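Local atomic coordinates of toxin 2A (Paenibacillus larvae, PDB entry 5URP), a protein that probably transfers ADP-ribose from NAD+ to a host protein, acting as an ADP-ribosyltransferase toxin and virulence factor of Paenibacillus larvae. Residues S64-E72 with L143-T151; N124-K135 with I204-L215. All blocks are in the same frame, centred on the assembly; numbering follows the deposited sequence.

Contact 1: residues S64-E72 with L143-T151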
loop_
_atom_site.group_PDB
_atom_site.type_symbol
_atom_site.label_atom_id
_atom_site.label_comp_id
_atom_site.label_asym_id
_atom_site.label_seq_id
_atom_site.Cartn_x
_atom_site.Cartn_y
_atom_site.Cartn_z
ATOM N N SER A 64 7.172 8.190 6.471
ATOM C CA SER A 64 6.143 9.026 7.088
ATOM C C SER A 64 6.260 10.507 6.769
ATOM O O SER A 64 5.209 11.146 6.574
ATOM C CB SER A 64 6.157 8.827 8.612
ATOM O OG SER A 64 5.561 7.594 8.953
ATOM N N PRO A 65 7.450 11.114 6.701
ATOM C CA PRO A 65 7.509 12.554 6.382
ATOM C C PRO A 65 6.928 12.896 5.022
ATOM O O PRO A 65 6.161 13.860 4.883
ATOM C CB PRO A 65 9.014 12.848 6.435
ATOM C CG PRO A 65 9.569 11.818 7.342
ATOM C CD PRO A 65 8.769 10.593 7.100
ATOM N N ILE A 66 7.319 12.142 4.000
ATOM C CA ILE A 66 6.795 12.369 2.659
ATOM C C ILE A 66 5.294 12.153 2.639
ATOM O O ILE A 66 4.546 12.978 2.101
ATOM C CB ILE A 66 7.527 11.471 1.647
ATOM C CG1 ILE A 66 8.882 12.098 1.300
ATOM C CG2 ILE A 66 6.704 11.304 0.381
ATOM C CD1 ILE A 66 9.809 11.208 0.468
ATOM N N ASN A 67 4.821 11.041 3.218
ATOM C CA ASN A 67 3.395 10.733 3.094
ATOM C C ASN A 67 2.544 11.695 3.908
ATOM O O ASN A 67 1.472 12.118 3.456
ATOM C CB ASN A 67 3.123 9.283 3.466
ATOM C CG ASN A 67 3.597 8.323 2.383
ATOM O OD1 ASN A 67 3.758 8.706 1.207
ATOM N ND2 ASN A 67 3.833 7.082 2.763
ATOM N N THR A 68 3.002 12.063 5.104
ATOM C CA THR A 68 2.311 13.074 5.887
ATOM C C THR A 68 2.262 14.395 5.144
ATOM O O THR A 68 1.244 15.101 5.161
ATOM C CB THR A 68 3.009 13.253 7.239
ATOM O OG1 THR A 68 2.990 12.007 7.944
ATOM C CG2 THR A 68 2.298 14.290 8.057
ATOM N N TYR A 69 3.371 14.772 4.526
ATOM C CA TYR A 69 3.407 16.014 3.772
ATOM C C TYR A 69 2.358 15.992 2.667
ATOM O O TYR A 69 1.581 16.933 2.507
ATOM C CB TYR A 69 4.815 16.192 3.209
ATOM C CG TYR A 69 5.009 17.353 2.284
ATOM C CD1 TYR A 69 5.202 18.631 2.779
ATOM C CD2 TYR A 69 5.042 17.170 0.916
ATOM C CE1 TYR A 69 5.397 19.694 1.925
ATOM C CE2 TYR A 69 5.238 18.217 0.062
ATOM C CZ TYR A 69 5.417 19.478 0.564
ATOM O OH TYR A 69 5.615 20.542 -0.287
ATOM N N LEU A 70 2.282 14.884 1.935
ATOM C CA LEU A 70 1.330 14.801 0.829
ATOM C C LEU A 70 -0.112 14.794 1.331
ATOM O O LEU A 70 -1.002 15.376 0.705
ATOM C CB LEU A 70 1.618 13.544 0.018
ATOM C CG LEU A 70 2.846 13.554 -0.885
ATOM C CD1 LEU A 70 3.117 12.156 -1.381
ATOM C CD2 LEU A 70 2.612 14.496 -2.089
ATOM N N ARG A 71 -0.365 14.132 2.457
ATOM C CA ARG A 71 -1.715 14.058 3.010
ATOM C C ARG A 71 -2.163 15.378 3.619
ATOM O O ARG A 71 -3.356 15.712 3.562
ATOM C CB ARG A 71 -1.777 12.965 4.084
ATOM C CG ARG A 71 -1.817 11.538 3.587
ATOM C CD ARG A 71 -1.560 10.585 4.766
ATOM N NE ARG A 71 -1.950 9.202 4.506
ATOM C CZ ARG A 71 -1.753 8.198 5.360
ATOM N NH1 ARG A 71 -2.145 6.966 5.051
ATOM N NH2 ARG A 71 -1.164 8.422 6.529
ATOM N N GLU A 72 -1.241 16.134 4.218
ATOM C CA GLU A 72 -1.588 17.287 5.046
ATOM C C GLU A 72 -1.275 18.634 4.412
ATOM O O GLU A 72 -2.044 19.581 4.593
ATOM C CB GLU A 72 -0.857 17.200 6.393
ATOM C CG GLU A 72 -1.239 15.972 7.228
ATOM C CD GLU A 72 -0.661 15.998 8.638
ATOM O OE1 GLU A 72 0.265 16.796 8.900
ATOM O OE2 GLU A 72 -1.138 15.214 9.484
ATOM N N LEU A 143 -11.891 5.156 -2.491
ATOM C CA LEU A 143 -10.964 5.875 -1.626
ATOM C C LEU A 143 -9.819 6.436 -2.470
ATOM O O LEU A 143 -9.528 5.941 -3.563
ATOM C CB LEU A 143 -10.404 4.987 -0.516
ATOM C CG LEU A 143 -11.393 4.383 0.497
ATOM C CD1 LEU A 143 -10.651 3.659 1.610
ATOM C CD2 LEU A 143 -12.290 5.422 1.091
ATOM N N LEU A 144 -9.222 7.522 -1.980
ATOM C CA LEU A 144 -8.129 8.220 -2.656
ATOM C C LEU A 144 -7.018 8.409 -1.638
ATOM O O LEU A 144 -7.229 9.051 -0.605
ATOM C CB LEU A 144 -8.583 9.577 -3.214
ATOM C CG LEU A 144 -7.498 10.589 -3.609
ATOM C CD1 LEU A 144 -6.735 10.067 -4.767
ATOM C CD2 LEU A 144 -8.122 11.951 -3.930
ATOM N N GLU A 145 -5.851 7.837 -1.910
ATOM C CA GLU A 145 -4.694 7.953 -1.030
ATOM C C GLU A 145 -3.759 9.036 -1.550
ATOM O O GLU A 145 -3.155 8.880 -2.614
ATOM C CB GLU A 145 -3.973 6.611 -0.931
ATOM C CG GLU A 145 -2.709 6.652 -0.108
ATOM C CD GLU A 145 -2.927 7.193 1.295
ATOM O OE1 GLU A 145 -2.234 8.170 1.669
ATOM O OE2 GLU A 145 -3.781 6.638 2.019
ATOM N N ARG A 146 -3.615 10.117 -0.778
ATOM C CA ARG A 146 -2.774 11.232 -1.196
ATOM C C ARG A 146 -1.282 10.949 -1.067
ATOM O O ARG A 146 -0.500 11.476 -1.855
ATOM C CB ARG A 146 -3.166 12.475 -0.409
ATOM C CG ARG A 146 -4.619 12.864 -0.761
ATOM C CD ARG A 146 -5.057 14.241 -0.316
ATOM N NE ARG A 146 -6.516 14.337 -0.377
ATOM C CZ ARG A 146 -7.208 15.471 -0.409
ATOM N NH1 ARG A 146 -6.585 16.644 -0.409
ATOM N NH2 ARG A 146 -8.533 15.422 -0.456
ATOM N N GLY A 147 -0.848 10.150 -0.073
ATOM C CA GLY A 147 0.542 9.731 -0.036
ATOM C C GLY A 147 0.821 8.640 -1.045
ATOM O O GLY A 147 -0.063 8.180 -1.755
ATOM N N TYR A 148 2.078 8.184 -1.096
ATOM C CA TYR A 148 2.339 6.943 -1.807
ATOM C C TYR A 148 1.697 5.765 -1.071
ATOM O O TYR A 148 1.461 5.801 0.138
ATOM C CB TYR A 148 3.848 6.720 -1.972
ATOM C CG TYR A 148 4.505 7.794 -2.795
ATOM C CD1 TYR A 148 4.457 7.769 -4.200
ATOM C CD2 TYR A 148 5.118 8.865 -2.180
ATOM C CE1 TYR A 148 5.053 8.783 -4.943
ATOM C CE2 TYR A 148 5.698 9.882 -2.899
ATOM C CZ TYR A 148 5.663 9.845 -4.280
ATOM O OH TYR A 148 6.254 10.882 -4.921
ATOM N N LEU A 149 1.418 4.714 -1.810
ATOM C CA LEU A 149 0.736 3.546 -1.269
ATOM C C LEU A 149 1.712 2.378 -1.267
ATOM O O LEU A 149 1.942 1.727 -2.288
ATOM C CB LEU A 149 -0.526 3.258 -2.077
ATOM C CG LEU A 149 -1.493 2.233 -1.510
ATOM C CD1 LEU A 149 -1.942 2.595 -0.107
ATOM C CD2 LEU A 149 -2.709 2.127 -2.443
ATOM N N SER A 150 2.289 2.118 -0.086
ATOM C CA SER A 150 3.192 1.002 0.122
ATOM C C SER A 150 2.374 -0.241 0.450
ATOM O O SER A 150 1.543 -0.219 1.370
ATOM C CB SER A 150 4.160 1.299 1.279
ATOM O OG SER A 150 5.076 2.336 0.967
ATOM N N THR A 151 2.630 -1.320 -0.280
ATOM C CA THR A 151 1.931 -2.584 -0.128
ATOM C C THR A 151 2.975 -3.686 -0.217
ATOM O O THR A 151 4.150 -3.415 -0.467
ATOM C CB THR A 151 0.877 -2.784 -1.223
ATOM O OG1 THR A 151 1.527 -3.037 -2.467
ATOM C CG2 THR A 151 -0.016 -1.562 -1.347
#
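Asn-67 and Arg-71, one turn apart on helix 64-72, hold the bend at 145-148 by a hydrogen bond and a salt bridge. Asn-67 OD1 accepts from Tyr-148 N at 2.9 Å (N-H...O angle 137°); the donor stands above the amide plane instead of on a lone pair. Arg-71, its CG anti to the carbonyl carbon (chi1 -76°) and its chain extended to NE, carries the guanidinium to Glu-145: NE donates to Glu-145 OE1 at 3.0 Å, on the syn side of that oxygen, while NH1 makes a weak 3.5 Å bond to OE2. The two flat groups lie 54° apart. Gly-147 N meets the anti side of Glu-145 OE1 at 3.0 Å, so this oxygen takes two donors, one from the helix and one from the bend. Between these links, Leu-70 CB lies 3.5 Å from Arg-146 O. Beyond Asn-67, Ile-66 CG2 approaches the edge of the Tyr-148 ring, 3.7 Å from CE2. The bend leads into strand 149-152, whose Ser-150, with Arg-105 and Glu-190, is consistent with the R-S-E signature of this ADP-ribosyltransferase class. Farther out, Asp-89 binds Tyr-148 OH; Tyr-59 OH bonds to Asn-67 ND2 and Ser-150 OG.

Contact 2: residues N124-K135 with I204-L215; sequences NKVNGEVAKKIK and IKIIVNGGSQRL
Ala-131 and Val-126 close on Ile-206, where helix 128-138 covers the hairpin between strands 197-207 and 214-221 of the mixed sheet in the ADP-ribosyltransferase fold. The axes of helix segment 128-135 and strand 204-207 come within 8.3 Å, at 155° between their directions. This end is tightly apolar. Ile-206 CD1 lies 3.7 Å from Ala-131 CB and also 3.8 Å from Val-126 CG1, the valine and isoleucine meeting tip to tip. Deeper along the helix, Ile-134 CG2 touches Ile-204 CD1 at 4.0 Å, the two side chains crossing at about a right angle, and it reaches Leu-215 CD2 as well. Asn-127 N-caps the helix through OD1.

The other end is polar and more exposed. Gln-213 N bonds to Asn-124 O at 2.9 Å, and its side chain runs out across Lys-125, OE1 passing near Lys-125 CA: with CG anti to the carbonyl carbon (chi1 -59°) and the chain extended beyond, OE1 accepts from Val-126 N at 3.1 Å. One water bridges that OE1 to Val-126 O; another accepts from Gln-213 NE2 and, weakly, from Lys-125 NZ. At the opposite end, beyond the apolar patch, Lys-135 NZ, salt-bridged to Glu-139, reaches Ile-204 O at 2.8 Å, its chain bent only at the last torsion (chi4 78°) to bring the amine onto the carbonyl.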
loop_
_atom_site.group_PDB
_atom_site.type_symbol
_atom_site.label_atom_id
_atom_site.label_comp_id
_atom_site.label_asym_id
_atom_site.label_seq_id
_atom_site.Cartn_x
_atom_site.Cartn_y
_atom_site.Cartn_z
ATOM N N ASN A 124 -9.026 -7.006 21.784
ATOM C CA ASN A 124 -8.675 -7.875 20.668
ATOM C C ASN A 124 -9.857 -8.177 19.752
ATOM O O ASN A 124 -9.719 -8.994 18.837
ATOM C CB ASN A 124 -8.081 -9.187 21.192
ATOM C CG ASN A 124 -6.644 -9.033 21.650
ATOM O OD1 ASN A 124 -5.915 -8.165 21.168
ATOM N ND2 ASN A 124 -6.227 -9.880 22.580
ATOM N N LYS A 125 -11.007 -7.546 19.973
ATOM C CA LYS A 125 -12.201 -7.779 19.174
ATOM C C LYS A 125 -12.548 -6.511 18.404
ATOM O O LYS A 125 -12.358 -5.396 18.901
ATOM C CB LYS A 125 -13.385 -8.200 20.059
ATOM C CG LYS A 125 -13.095 -9.394 20.985
ATOM C CD LYS A 125 -13.835 -10.666 20.568
ATOM C CE LYS A 125 -13.207 -11.940 21.166
ATOM N NZ LYS A 125 -11.944 -12.366 20.466
ATOM N N VAL A 126 -13.043 -6.671 17.191
ATOM C CA VAL A 126 -13.537 -5.516 16.455
ATOM C C VAL A 126 -14.881 -5.124 17.045
ATOM O O VAL A 126 -15.721 -5.984 17.330
ATOM C CB VAL A 126 -13.649 -5.811 14.947
ATOM C CG1 VAL A 126 -14.464 -4.714 14.259
ATOM C CG2 VAL A 126 -12.285 -5.886 14.309
ATOM N N ASN A 127 -15.074 -3.826 17.262
ATOM C CA ASN A 127 -16.363 -3.297 17.700
ATOM C C ASN A 127 -17.398 -3.520 16.594
ATOM O O ASN A 127 -17.293 -2.939 15.512
ATOM C CB ASN A 127 -16.208 -1.819 18.046
ATOM C CG ASN A 127 -17.483 -1.216 18.590
ATOM O OD1 ASN A 127 -18.565 -1.419 18.028
ATOM N ND2 ASN A 127 -17.374 -0.480 19.681
ATOM N N GLY A 128 -18.386 -4.383 16.853
ATOM C CA GLY A 128 -19.278 -4.822 15.790
ATOM C C GLY A 128 -20.164 -3.716 15.256
ATOM O O GLY A 128 -20.492 -3.694 14.066
ATOM N N GLU A 129 -20.567 -2.788 16.116
ATOM C CA GLU A 129 -21.367 -1.665 15.644
ATOM C C GLU A 129 -20.541 -0.745 14.749
ATOM O O GLU A 129 -21.037 -0.258 13.728
ATOM C CB GLU A 129 -21.947 -0.896 16.831
ATOM C CG GLU A 129 -23.455 -0.840 16.799
ATOM C CD GLU A 129 -24.026 0.020 17.899
ATOM O OE1 GLU A 129 -23.805 1.251 17.864
ATOM O OE2 GLU A 129 -24.692 -0.532 18.799
ATOM N N VAL A 130 -19.277 -0.500 15.108
ATOM C CA VAL A 130 -18.425 0.343 14.273
ATOM C C VAL A 130 -18.158 -0.345 12.945
ATOM O O VAL A 130 -18.153 0.298 11.887
ATOM C CB VAL A 130 -17.116 0.691 15.009
ATOM C CG1 VAL A 130 -16.187 1.509 14.115
ATOM C CG2 VAL A 130 -17.416 1.455 16.292
ATOM N N ALA A 131 -17.917 -1.658 12.974
ATOM C CA ALA A 131 -17.674 -2.387 11.736
ATOM C C ALA A 131 -18.870 -2.300 10.799
ATOM O O ALA A 131 -18.705 -2.092 9.589
ATOM C CB ALA A 131 -17.347 -3.844 12.044
ATOM N N LYS A 132 -20.080 -2.479 11.331
ATOM C CA LYS A 132 -21.283 -2.371 10.505
ATOM C C LYS A 132 -21.419 -0.979 9.894
ATOM O O LYS A 132 -21.742 -0.837 8.708
ATOM C CB LYS A 132 -22.513 -2.720 11.351
ATOM C CG LYS A 132 -23.824 -2.628 10.607
ATOM C CD LYS A 132 -25.013 -2.999 11.493
ATOM C CE LYS A 132 -25.053 -2.190 12.798
ATOM N NZ LYS A 132 -24.758 -0.739 12.584
ATOM N N LYS A 133 -21.178 0.068 10.685
ATOM C CA LYS A 133 -21.271 1.425 10.156
ATOM C C LYS A 133 -20.216 1.684 9.079
ATOM O O LYS A 133 -20.504 2.324 8.060
ATOM C CB LYS A 133 -21.145 2.432 11.299
ATOM C CG LYS A 133 -22.300 2.360 12.295
ATOM C CD LYS A 133 -22.016 3.156 13.560
ATOM C CE LYS A 133 -23.116 2.972 14.593
ATOM N NZ LYS A 133 -22.803 3.665 15.874
ATOM N N ILE A 134 -18.987 1.199 9.287
ATOM C CA ILE A 134 -17.940 1.365 8.286
ATOM C C ILE A 134 -18.314 0.629 7.015
ATOM O O ILE A 134 -18.133 1.149 5.910
ATOM C CB ILE A 134 -16.577 0.880 8.824
ATOM C CG1 ILE A 134 -16.072 1.849 9.900
ATOM C CG2 ILE A 134 -15.576 0.736 7.681
ATOM C CD1 ILE A 134 -14.762 1.438 10.549
ATOM N N LYS A 135 -18.864 -0.581 7.150
ATOM C CA LYS A 135 -19.318 -1.330 5.986
ATOM C C LYS A 135 -20.372 -0.545 5.220
ATOM O O LYS A 135 -20.228 -0.285 4.019
ATOM C CB LYS A 135 -19.868 -2.687 6.431
ATOM C CG LYS A 135 -20.201 -3.657 5.316
ATOM C CD LYS A 135 -20.640 -5.006 5.887
ATOM C CE LYS A 135 -21.081 -5.986 4.798
ATOM N NZ LYS A 135 -19.942 -6.628 4.070
ATOM N N ILE A 204 -16.127 -5.227 2.804
ATOM C CA ILE A 204 -15.557 -5.021 4.139
ATOM C C ILE A 204 -16.185 -6.048 5.073
ATOM O O ILE A 204 -17.412 -6.172 5.121
ATOM C CB ILE A 204 -15.820 -3.592 4.666
ATOM C CG1 ILE A 204 -15.095 -2.545 3.809
ATOM C CG2 ILE A 204 -15.384 -3.467 6.129
ATOM C CD1 ILE A 204 -15.439 -1.109 4.153
ATOM N N LYS A 205 -15.354 -6.759 5.843
ATOM C CA LYS A 205 -15.883 -7.711 6.813
ATOM C C LYS A 205 -14.905 -7.856 7.967
ATOM O O LYS A 205 -13.736 -7.499 7.853
ATOM C CB LYS A 205 -16.137 -9.077 6.186
ATOM C CG LYS A 205 -14.872 -9.776 5.743
ATOM C CD LYS A 205 -15.133 -11.127 5.062
ATOM C CE LYS A 205 -13.838 -11.637 4.403
ATOM N NZ LYS A 205 -13.998 -12.920 3.662
ATOM N N ILE A 206 -15.410 -8.392 9.076
ATOM C CA ILE A 206 -14.561 -8.733 10.213
ATOM C C ILE A 206 -13.954 -10.100 9.961
ATOM O O ILE A 206 -14.669 -11.043 9.606
ATOM C CB ILE A 206 -15.352 -8.741 11.528
ATOM C CG1 ILE A 206 -15.899 -7.351 11.880
ATOM C CG2 ILE A 206 -14.440 -9.285 12.670
ATOM C CD1 ILE A 206 -16.903 -7.356 13.076
ATOM N N ILE A 207 -12.644 -10.211 10.174
ATOM C CA ILE A 207 -11.961 -11.495 10.198
ATOM C C ILE A 207 -11.424 -11.734 11.611
ATOM O O ILE A 207 -11.180 -10.801 12.382
ATOM C CB ILE A 207 -10.848 -11.580 9.147
ATOM C CG1 ILE A 207 -9.828 -10.462 9.298
ATOM C CG2 ILE A 207 -11.458 -11.548 7.715
ATOM C CD1 ILE A 207 -8.627 -10.642 8.389
ATOM N N VAL A 208 -11.247 -13.009 11.949
ATOM C CA VAL A 208 -10.967 -13.385 13.340
ATOM C C VAL A 208 -9.763 -14.291 13.469
ATOM O O VAL A 208 -9.512 -14.845 14.555
ATOM C CB VAL A 208 -12.190 -14.056 13.973
ATOM C CG1 VAL A 208 -13.362 -13.125 13.912
ATOM C CG2 VAL A 208 -12.535 -15.345 13.270
ATOM N N ASN A 209 -8.989 -14.430 12.405
ATOM C CA ASN A 209 -7.852 -15.332 12.506
ATOM C C ASN A 209 -6.721 -14.682 13.297
ATOM O O ASN A 209 -6.654 -13.462 13.473
ATOM C CB ASN A 209 -7.368 -15.789 11.126
ATOM C CG ASN A 209 -6.771 -14.674 10.287
ATOM O OD1 ASN A 209 -7.188 -13.521 10.358
ATOM N ND2 ASN A 209 -5.796 -15.025 9.463
ATOM N N GLY A 210 -5.836 -15.537 13.795
ATOM C CA GLY A 210 -4.834 -15.126 14.756
ATOM C C GLY A 210 -5.465 -14.772 16.087
ATOM O O GLY A 210 -6.592 -15.173 16.425
ATOM N N GLY A 211 -4.710 -13.994 16.863
ATOM C CA GLY A 211 -5.123 -13.675 18.207
ATOM C C GLY A 211 -5.902 -12.392 18.358
ATOM O O GLY A 211 -6.293 -12.054 19.477
ATOM N N SER A 212 -6.133 -11.656 17.275
ATOM C CA SER A 212 -6.930 -10.442 17.337
ATOM C C SER A 212 -7.753 -10.322 16.065
ATOM O O SER A 212 -7.261 -10.598 14.971
ATOM C CB SER A 212 -6.069 -9.188 17.492
ATOM O OG SER A 212 -5.307 -8.961 16.325
ATOM N N GLN A 213 -8.993 -9.896 16.231
ATOM C CA GLN A 213 -9.863 -9.655 15.090
ATOM C C GLN A 213 -9.413 -8.410 14.341
ATOM O O GLN A 213 -8.790 -7.500 14.900
ATOM C CB GLN A 213 -11.318 -9.497 15.543
ATOM C CG GLN A 213 -11.853 -10.711 16.279
ATOM C CD GLN A 213 -13.307 -10.593 16.666
ATOM O OE1 GLN A 213 -13.925 -9.526 16.547
ATOM N NE2 GLN A 213 -13.867 -11.693 17.166
ATOM N N ARG A 214 -9.742 -8.379 13.055
ATOM C CA ARG A 214 -9.384 -7.265 12.202
ATOM C C ARG A 214 -10.523 -6.975 11.241
ATOM O O ARG A 214 -11.419 -7.793 11.027
ATOM C CB ARG A 214 -8.112 -7.543 11.376
ATOM C CG ARG A 214 -6.861 -7.741 12.212
ATOM C CD ARG A 214 -5.694 -8.183 11.370
ATOM N NE ARG A 214 -5.838 -9.550 10.887
ATOM C CZ ARG A 214 -5.020 -10.101 9.998
ATOM N NH1 ARG A 214 -4.021 -9.388 9.483
ATOM N NH2 ARG A 214 -5.200 -11.360 9.621
ATOM N N LEU A 215 -10.483 -5.785 10.673
ATOM C CA LEU A 215 -11.363 -5.443 9.570
ATOM C C LEU A 215 -10.616 -5.693 8.267
ATOM O O LEU A 215 -9.542 -5.127 8.056
ATOM C CB LEU A 215 -11.793 -3.983 9.664
ATOM C CG LEU A 215 -13.079 -3.587 8.993
ATOM C CD1 LEU A 215 -14.280 -4.208 9.719
ATOM C CD2 LEU A 215 -13.113 -2.083 9.049
HETATM O O HOH W 1 -12.571 -14.181 17.649
HETATM O O HOH W 2 -16.430 -8.875 16.537
#

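The two contacts sit about 24 Å apart between centres, with nearest atoms about 7 Å apart and no touch. Their segments alternate along the chain: 64-72, 124-135, 143-151, 204-215. Helix 128-138 of contact 2 is followed directly by strand 142-145 of contact 1, and that strand pairs antiparallel with strand 197-207, whose far end belongs to contact 2. Both therefore reach the same five-stranded mixed sheet, where 142-145 is an outermost strand. Contact 1 lies nearer the chain centre (about 10 Å, against about 20 Å) and includes Ser-150 of the probable R-S-E site in its second segment, whereas contact 2 packs helix 128-138 against the hairpin of strands 197-207 and 214-221.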